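Local coordinates for THUMP domain-containing protein (Pyrococcus horikoshii, PDB 1VBK), which is probably a ThiI-like protein that binds RNA and ATP, though its exact reaction is not established, at residues Lys98-Thr112 against Asn140-Ile154. Numbering follows the deposited sequence.
Sequences KAKEVGKERPKFRVT and NCEVDLKNYDIEIGI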
loop_
_atom_site.group_PDB
_atom_site.type_symbol
_atom_site.label_atom_id
_atom_site.label_comp_id
_atom_site.label_asym_id
_atom_site.label_seq_id
_atom_site.Cartn_x
_atom_site.Cartn_y
_atom_site.Cartn_z
ATOM N N LYS A 98 -6.110 -8.160 -47.392
ATOM C CA LYS A 98 -5.163 -7.084 -47.152
ATOM C C LYS A 98 -4.641 -6.504 -48.465
ATOM O O LYS A 98 -4.512 -5.286 -48.605
ATOM C CB LYS A 98 -3.997 -7.594 -46.308
ATOM C CG LYS A 98 -2.923 -6.552 -46.010
ATOM C CD LYS A 98 -3.412 -5.457 -45.075
ATOM C CE LYS A 98 -2.253 -4.551 -44.683
ATOM N NZ LYS A 98 -2.658 -3.500 -43.714
ATOM N N ALA A 99 -4.348 -7.374 -49.430
ATOM C CA ALA A 99 -3.834 -6.921 -50.720
ATOM C C ALA A 99 -4.818 -5.975 -51.395
ATOM O O ALA A 99 -4.415 -4.999 -52.030
ATOM C CB ALA A 99 -3.541 -8.118 -51.628
ATOM N N LYS A 100 -6.109 -6.256 -51.259
ATOM C CA LYS A 100 -7.119 -5.397 -51.866
ATOM C C LYS A 100 -7.029 -4.007 -51.241
ATOM O O LYS A 100 -7.140 -2.997 -51.938
ATOM C CB LYS A 100 -8.520 -5.973 -51.651
ATOM C CG LYS A 100 -9.614 -5.142 -52.295
ATOM C CD LYS A 100 -11.006 -5.672 -51.976
ATOM C CE LYS A 100 -12.079 -4.820 -52.648
ATOM N NZ LYS A 100 -13.457 -5.233 -52.255
ATOM N N GLU A 101 -6.823 -3.960 -49.927
ATOM C CA GLU A 101 -6.708 -2.690 -49.217
ATOM C C GLU A 101 -5.413 -1.969 -49.599
ATOM O O GLU A 101 -5.398 -0.746 -49.745
ATOM C CB GLU A 101 -6.755 -2.924 -47.704
ATOM C CG GLU A 101 -8.054 -3.563 -47.241
ATOM C CD GLU A 101 -8.036 -3.951 -45.773
ATOM O OE1 GLU A 101 -9.004 -4.608 -45.323
ATOM O OE2 GLU A 101 -7.061 -3.601 -45.070
ATOM N N VAL A 102 -4.328 -2.724 -49.755
ATOM C CA VAL A 102 -3.043 -2.138 -50.138
ATOM C C VAL A 102 -3.169 -1.515 -51.533
ATOM O O VAL A 102 -2.672 -0.415 -51.778
ATOM C CB VAL A 102 -1.923 -3.205 -50.115
ATOM C CG1 VAL A 102 -0.647 -2.650 -50.733
ATOM C CG2 VAL A 102 -1.654 -3.628 -48.665
ATOM N N GLY A 103 -3.836 -2.226 -52.437
ATOM C CA GLY A 103 -4.075 -1.710 -53.776
ATOM C C GLY A 103 -2.928 -1.673 -54.769
ATOM O O GLY A 103 -2.874 -0.786 -55.625
ATOM N N LYS A 104 -2.008 -2.626 -54.663
ATOM C CA LYS A 104 -0.882 -2.680 -55.589
ATOM C C LYS A 104 -0.978 -3.924 -56.457
ATOM O O LYS A 104 -1.555 -4.930 -56.047
ATOM C CB LYS A 104 0.437 -2.687 -54.815
ATOM C CG LYS A 104 0.720 -1.393 -54.077
ATOM C CD LYS A 104 2.040 -1.469 -53.322
ATOM C CE LYS A 104 2.362 -0.152 -52.634
ATOM N NZ LYS A 104 3.725 -0.170 -52.013
ATOM N N GLU A 105 -0.411 -3.861 -57.657
ATOM C CA GLU A 105 -0.440 -5.004 -58.562
ATOM C C GLU A 105 0.402 -6.142 -58.001
ATOM O O GLU A 105 0.008 -7.310 -58.050
ATOM C CB GLU A 105 0.153 -4.646 -59.923
ATOM C CG GLU A 105 -0.128 -3.255 -60.430
ATOM C CD GLU A 105 0.811 -2.893 -61.562
ATOM O OE1 GLU A 105 0.854 -3.653 -62.554
ATOM O OE2 GLU A 105 1.513 -1.863 -61.454
ATOM N N ARG A 106 1.569 -5.788 -57.472
ATOM C CA ARG A 106 2.506 -6.776 -56.955
ATOM C C ARG A 106 3.059 -6.364 -55.594
ATOM O O ARG A 106 4.186 -5.874 -55.481
ATOM C CB ARG A 106 3.640 -6.942 -57.975
ATOM C CG ARG A 106 4.661 -8.036 -57.695
ATOM C CD ARG A 106 5.831 -7.849 -58.665
ATOM N NE ARG A 106 6.990 -8.687 -58.374
ATOM C CZ ARG A 106 7.114 -9.957 -58.745
ATOM N NH1 ARG A 106 6.141 -10.550 -59.428
ATOM N NH2 ARG A 106 8.216 -10.628 -58.446
ATOM N N PRO A 107 2.262 -6.558 -54.532
ATOM C CA PRO A 107 2.686 -6.201 -53.177
ATOM C C PRO A 107 3.859 -7.043 -52.672
ATOM O O PRO A 107 4.030 -8.200 -53.070
ATOM C CB PRO A 107 1.418 -6.426 -52.349
ATOM C CG PRO A 107 0.732 -7.564 -53.086
ATOM C CD PRO A 107 0.903 -7.134 -54.531
ATOM N N LYS A 108 4.676 -6.444 -51.812
ATOM C CA LYS A 108 5.806 -7.149 -51.212
ATOM C C LYS A 108 5.279 -7.733 -49.901
ATOM O O LYS A 108 4.505 -7.072 -49.199
ATOM C CB LYS A 108 6.953 -6.177 -50.923
ATOM C CG LYS A 108 7.711 -5.703 -52.163
ATOM C CD LYS A 108 8.666 -4.579 -51.793
ATOM C CE LYS A 108 9.586 -4.204 -52.944
ATOM N NZ LYS A 108 10.614 -5.250 -53.189
ATOM N N PHE A 109 5.690 -8.954 -49.567
ATOM C CA PHE A 109 5.217 -9.586 -48.337
ATOM C C PHE A 109 6.215 -10.546 -47.701
ATOM O O PHE A 109 7.248 -10.879 -48.284
ATOM C CB PHE A 109 3.925 -10.372 -48.611
ATOM C CG PHE A 109 4.156 -11.762 -49.177
ATOM C CD1 PHE A 109 4.599 -11.940 -50.485
ATOM C CD2 PHE A 109 3.921 -12.894 -48.395
ATOM C CE1 PHE A 109 4.805 -13.225 -51.008
ATOM C CE2 PHE A 109 4.123 -14.182 -48.908
ATOM C CZ PHE A 109 4.564 -14.349 -50.214
ATOM N N ARG A 110 5.882 -10.983 -46.488
ATOM C CA ARG A 110 6.681 -11.967 -45.778
ATOM C C ARG A 110 5.717 -12.734 -44.892
ATOM O O ARG A 110 4.594 -12.293 -44.658
ATOM C CB ARG A 110 7.761 -11.312 -44.910
ATOM C CG ARG A 110 7.261 -10.601 -43.659
ATOM C CD ARG A 110 8.378 -10.564 -42.610
ATOM N NE ARG A 110 8.609 -11.905 -42.084
ATOM C CZ ARG A 110 9.798 -12.397 -41.749
ATOM N NH1 ARG A 110 10.893 -11.657 -41.880
ATOM N NH2 ARG A 110 9.889 -13.642 -41.294
ATOM N N VAL A 111 6.144 -13.897 -44.430
ATOM C CA VAL A 111 5.327 -14.702 -43.541
ATOM C C VAL A 111 6.140 -14.817 -42.261
ATOM O O VAL A 111 7.360 -15.013 -42.301
ATOM C CB VAL A 111 5.051 -16.120 -44.110
ATOM C CG1 VAL A 111 4.188 -16.918 -43.129
ATOM C CG2 VAL A 111 4.329 -16.017 -45.457
ATOM N N THR A 112 5.466 -14.663 -41.130
ATOM C CA THR A 112 6.120 -14.746 -39.835
ATOM C C THR A 112 5.355 -15.793 -39.044
ATOM O O THR A 112 4.171 -15.623 -38.758
ATOM C CB THR A 112 6.078 -13.377 -39.111
ATOM O OG1 THR A 112 6.721 -12.389 -39.931
ATOM C CG2 THR A 112 6.793 -13.453 -37.769
ATOM N N ASN A 140 0.007 -12.437 -57.598
ATOM C CA ASN A 140 1.152 -11.727 -58.144
ATOM C C ASN A 140 1.692 -10.965 -56.946
ATOM O O ASN A 140 1.044 -10.055 -56.426
ATOM C CB ASN A 140 0.733 -10.744 -59.239
ATOM C CG ASN A 140 1.917 -10.000 -59.833
ATOM O OD1 ASN A 140 3.072 -10.372 -59.615
ATOM N ND2 ASN A 140 1.636 -8.952 -60.592
ATOM N N CYS A 141 2.867 -11.363 -56.484
ATOM C CA CYS A 141 3.467 -10.718 -55.331
ATOM C C CYS A 141 4.944 -11.058 -55.280
ATOM O O CYS A 141 5.459 -11.758 -56.151
ATOM C CB CYS A 141 2.771 -11.174 -54.044
ATOM S SG CYS A 141 2.733 -12.971 -53.816
ATOM N N GLU A 142 5.616 -10.582 -54.243
ATOM C CA GLU A 142 7.048 -10.793 -54.123
ATOM C C GLU A 142 7.481 -10.800 -52.670
ATOM O O GLU A 142 7.041 -9.971 -51.883
ATOM C CB GLU A 142 7.739 -9.664 -54.885
ATOM C CG GLU A 142 9.216 -9.516 -54.704
ATOM C CD GLU A 142 9.706 -8.259 -55.391
ATOM O OE1 GLU A 142 9.475 -8.132 -56.613
ATOM O OE2 GLU A 142 10.302 -7.393 -54.717
ATOM N N VAL A 143 8.348 -11.741 -52.318
ATOM C CA VAL A 143 8.839 -11.832 -50.954
ATOM C C VAL A 143 9.891 -10.760 -50.694
ATOM O O VAL A 143 10.798 -10.560 -51.497
ATOM C CB VAL A 143 9.475 -13.219 -50.671
ATOM C CG1 VAL A 143 10.136 -13.223 -49.292
ATOM C CG2 VAL A 143 8.412 -14.308 -50.749
ATOM N N ASP A 144 9.748 -10.057 -49.578
ATOM C CA ASP A 144 10.712 -9.037 -49.175
ATOM C C ASP A 144 10.662 -9.013 -47.656
ATOM O O ASP A 144 9.672 -8.587 -47.067
ATOM C CB ASP A 144 10.345 -7.663 -49.737
ATOM C CG ASP A 144 11.484 -6.659 -49.600
ATOM O OD1 ASP A 144 12.052 -6.546 -48.492
ATOM O OD2 ASP A 144 11.811 -5.982 -50.596
ATOM N N LEU A 145 11.730 -9.489 -47.027
ATOM C CA LEU A 145 11.804 -9.560 -45.569
ATOM C C LEU A 145 12.082 -8.225 -44.881
ATOM O O LEU A 145 11.816 -8.073 -43.692
ATOM C CB LEU A 145 12.875 -10.576 -45.159
ATOM C CG LEU A 145 12.797 -11.952 -45.830
ATOM C CD1 LEU A 145 13.979 -12.796 -45.389
ATOM C CD2 LEU A 145 11.480 -12.637 -45.481
ATOM N N LYS A 146 12.617 -7.260 -45.620
ATOM C CA LYS A 146 12.930 -5.956 -45.038
ATOM C C LYS A 146 11.793 -4.950 -45.191
ATOM O O LYS A 146 11.312 -4.385 -44.204
ATOM C CB LYS A 146 14.216 -5.404 -45.662
ATOM C CG LYS A 146 14.223 -5.410 -47.179
ATOM C CD LYS A 146 15.621 -5.184 -47.734
ATOM C CE LYS A 146 15.676 -5.492 -49.223
ATOM N NZ LYS A 146 17.070 -5.436 -49.751
ATOM N N ASN A 147 11.365 -4.720 -46.426
ATOM C CA ASN A 147 10.278 -3.789 -46.677
ATOM C C ASN A 147 9.126 -4.557 -47.302
ATOM O O ASN A 147 9.243 -5.082 -48.409
ATOM C CB ASN A 147 10.738 -2.667 -47.610
ATOM C CG ASN A 147 11.992 -1.977 -47.110
ATOM O OD1 ASN A 147 13.104 -2.295 -47.536
ATOM N ND2 ASN A 147 11.820 -1.040 -46.187
ATOM N N TYR A 148 8.015 -4.631 -46.583
ATOM C CA TYR A 148 6.853 -5.353 -47.082
ATOM C C TYR A 148 5.561 -4.591 -46.849
ATOM O O TYR A 148 5.419 -3.880 -45.848
ATOM C CB TYR A 148 6.762 -6.731 -46.415
ATOM C CG TYR A 148 7.060 -6.721 -44.925
ATOM C CD1 TYR A 148 8.369 -6.856 -44.453
ATOM C CD2 TYR A 148 6.036 -6.579 -43.993
ATOM C CE1 TYR A 148 8.645 -6.852 -43.084
ATOM C CE2 TYR A 148 6.301 -6.572 -42.624
ATOM C CZ TYR A 148 7.604 -6.709 -42.179
ATOM O OH TYR A 148 7.861 -6.702 -40.829
ATOM N N ASP A 149 4.625 -4.740 -47.785
ATOM C CA ASP A 149 3.318 -4.099 -47.687
ATOM C C ASP A 149 2.413 -4.972 -46.824
ATOM O O ASP A 149 1.477 -4.486 -46.191
ATOM C CB ASP A 149 2.648 -3.982 -49.064
ATOM C CG ASP A 149 3.452 -3.156 -50.043
ATOM O OD1 ASP A 149 4.015 -3.752 -50.983
ATOM O OD2 ASP A 149 3.518 -1.916 -49.869
ATOM N N ILE A 150 2.695 -6.269 -46.825
ATOM C CA ILE A 150 1.875 -7.232 -46.100
ATOM C C ILE A 150 2.677 -8.247 -45.304
ATOM O O ILE A 150 3.668 -8.788 -45.789
ATOM C CB ILE A 150 0.996 -8.033 -47.085
ATOM C CG1 ILE A 150 0.068 -7.090 -47.853
ATOM C CG2 ILE A 150 0.203 -9.106 -46.339
ATOM C CD1 ILE A 150 -0.583 -7.737 -49.063
ATOM N N GLU A 151 2.242 -8.507 -44.076
ATOM C CA GLU A 151 2.894 -9.519 -43.265
ATOM C C GLU A 151 1.832 -10.516 -42.839
ATOM O O GLU A 151 0.838 -10.141 -42.225
ATOM C CB GLU A 151 3.542 -8.930 -42.014
ATOM C CG GLU A 151 4.092 -10.020 -41.099
ATOM C CD GLU A 151 4.579 -9.492 -39.771
ATOM O OE1 GLU A 151 3.820 -8.745 -39.117
ATOM O OE2 GLU A 151 5.717 -9.833 -39.379
ATOM N N ILE A 152 2.028 -11.779 -43.201
ATOM C CA ILE A 152 1.101 -12.832 -42.812
ATOM C C ILE A 152 1.698 -13.435 -41.546
ATOM O O ILE A 152 2.761 -14.055 -41.594
ATOM C CB ILE A 152 1.002 -13.945 -43.885
ATOM C CG1 ILE A 152 0.422 -13.376 -45.186
ATOM C CG2 ILE A 152 0.135 -15.092 -43.377
ATOM C CD1 ILE A 152 -1.010 -12.869 -45.070
ATOM N N GLY A 153 1.022 -13.236 -40.417
ATOM C CA GLY A 153 1.511 -13.771 -39.158
ATOM C C GLY A 153 0.775 -15.047 -38.811
ATOM O O GLY A 153 -0.431 -15.154 -39.043
ATOM N N ILE A 154 1.493 -16.015 -38.252
ATOM C CA ILE A 154 0.891 -17.293 -37.895
ATOM C C ILE A 154 1.410 -17.776 -36.547
ATOM O O ILE A 154 2.610 -17.966 -36.370
ATOM C CB ILE A 154 1.216 -18.375 -38.958
ATOM C CG1 ILE A 154 0.756 -17.905 -40.342
ATOM C CG2 ILE A 154 0.553 -19.702 -38.580
ATOM C CD1 ILE A 154 1.158 -18.839 -41.482
HETATM O O HOH W 1 5.671 -2.457 -52.708
HETATM O O HOH W 2 11.550 -8.986 -41.419
#
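Phe-109 and Ile-150 pair in parallel register within the sheet of the THUMP domain, where strand 108-112 runs between strands 142-143 and 150-154; helix 124-138 makes the beta-alpha-beta crossover from strand 108-115 to strand 142-143. The packed side lies towards the helices. There Phe-109 meets Cys-141, its CE1 3.5 Å from SG, in an oblique sulfur-aromatic contact, and Phe-95 of helix 84-102 stands edge-to-face against the same ring. Ile-150 runs along the helix end, CG1 lying 3.6 Å from Lys-98 CG, while its CD1 tucks against Ala-99 and Pro-107.

The polar side is looser and more exposed. Lys-108 NZ sits 2.7 Å from Glu-142 OE2 and 2.9 Å from Asp-144 OD2, a turn at the chain end (chi4 -72°) helping to place the ammonium between them. The other oxygen of Glu-142, OE1, takes Arg-106 NE almost in the guanidinium plane, and Cys-141 O lies over one face of that group. Replacing Lys-108 with an alanine would probably leave Asp-144 OD2 without its ion-pair mate and Glu-142 held by Arg-106 at one oxygen. Asp-149 ties backbone to surface: OD1 accepts the amide N of Lys-108 through its anti lone pair at a nearly straight 173°, whereas OD2 forms a salt bridge with Lys-104 NZ and a water links NZ back to OD1. Towards the far end of the pairing, Arg-110 lays CG over the centre of the Tyr-148 ring, 3.9 Å from its centroid, and Thr-112 OG1 donates to Glu-151 OE2 at 2.8 Å.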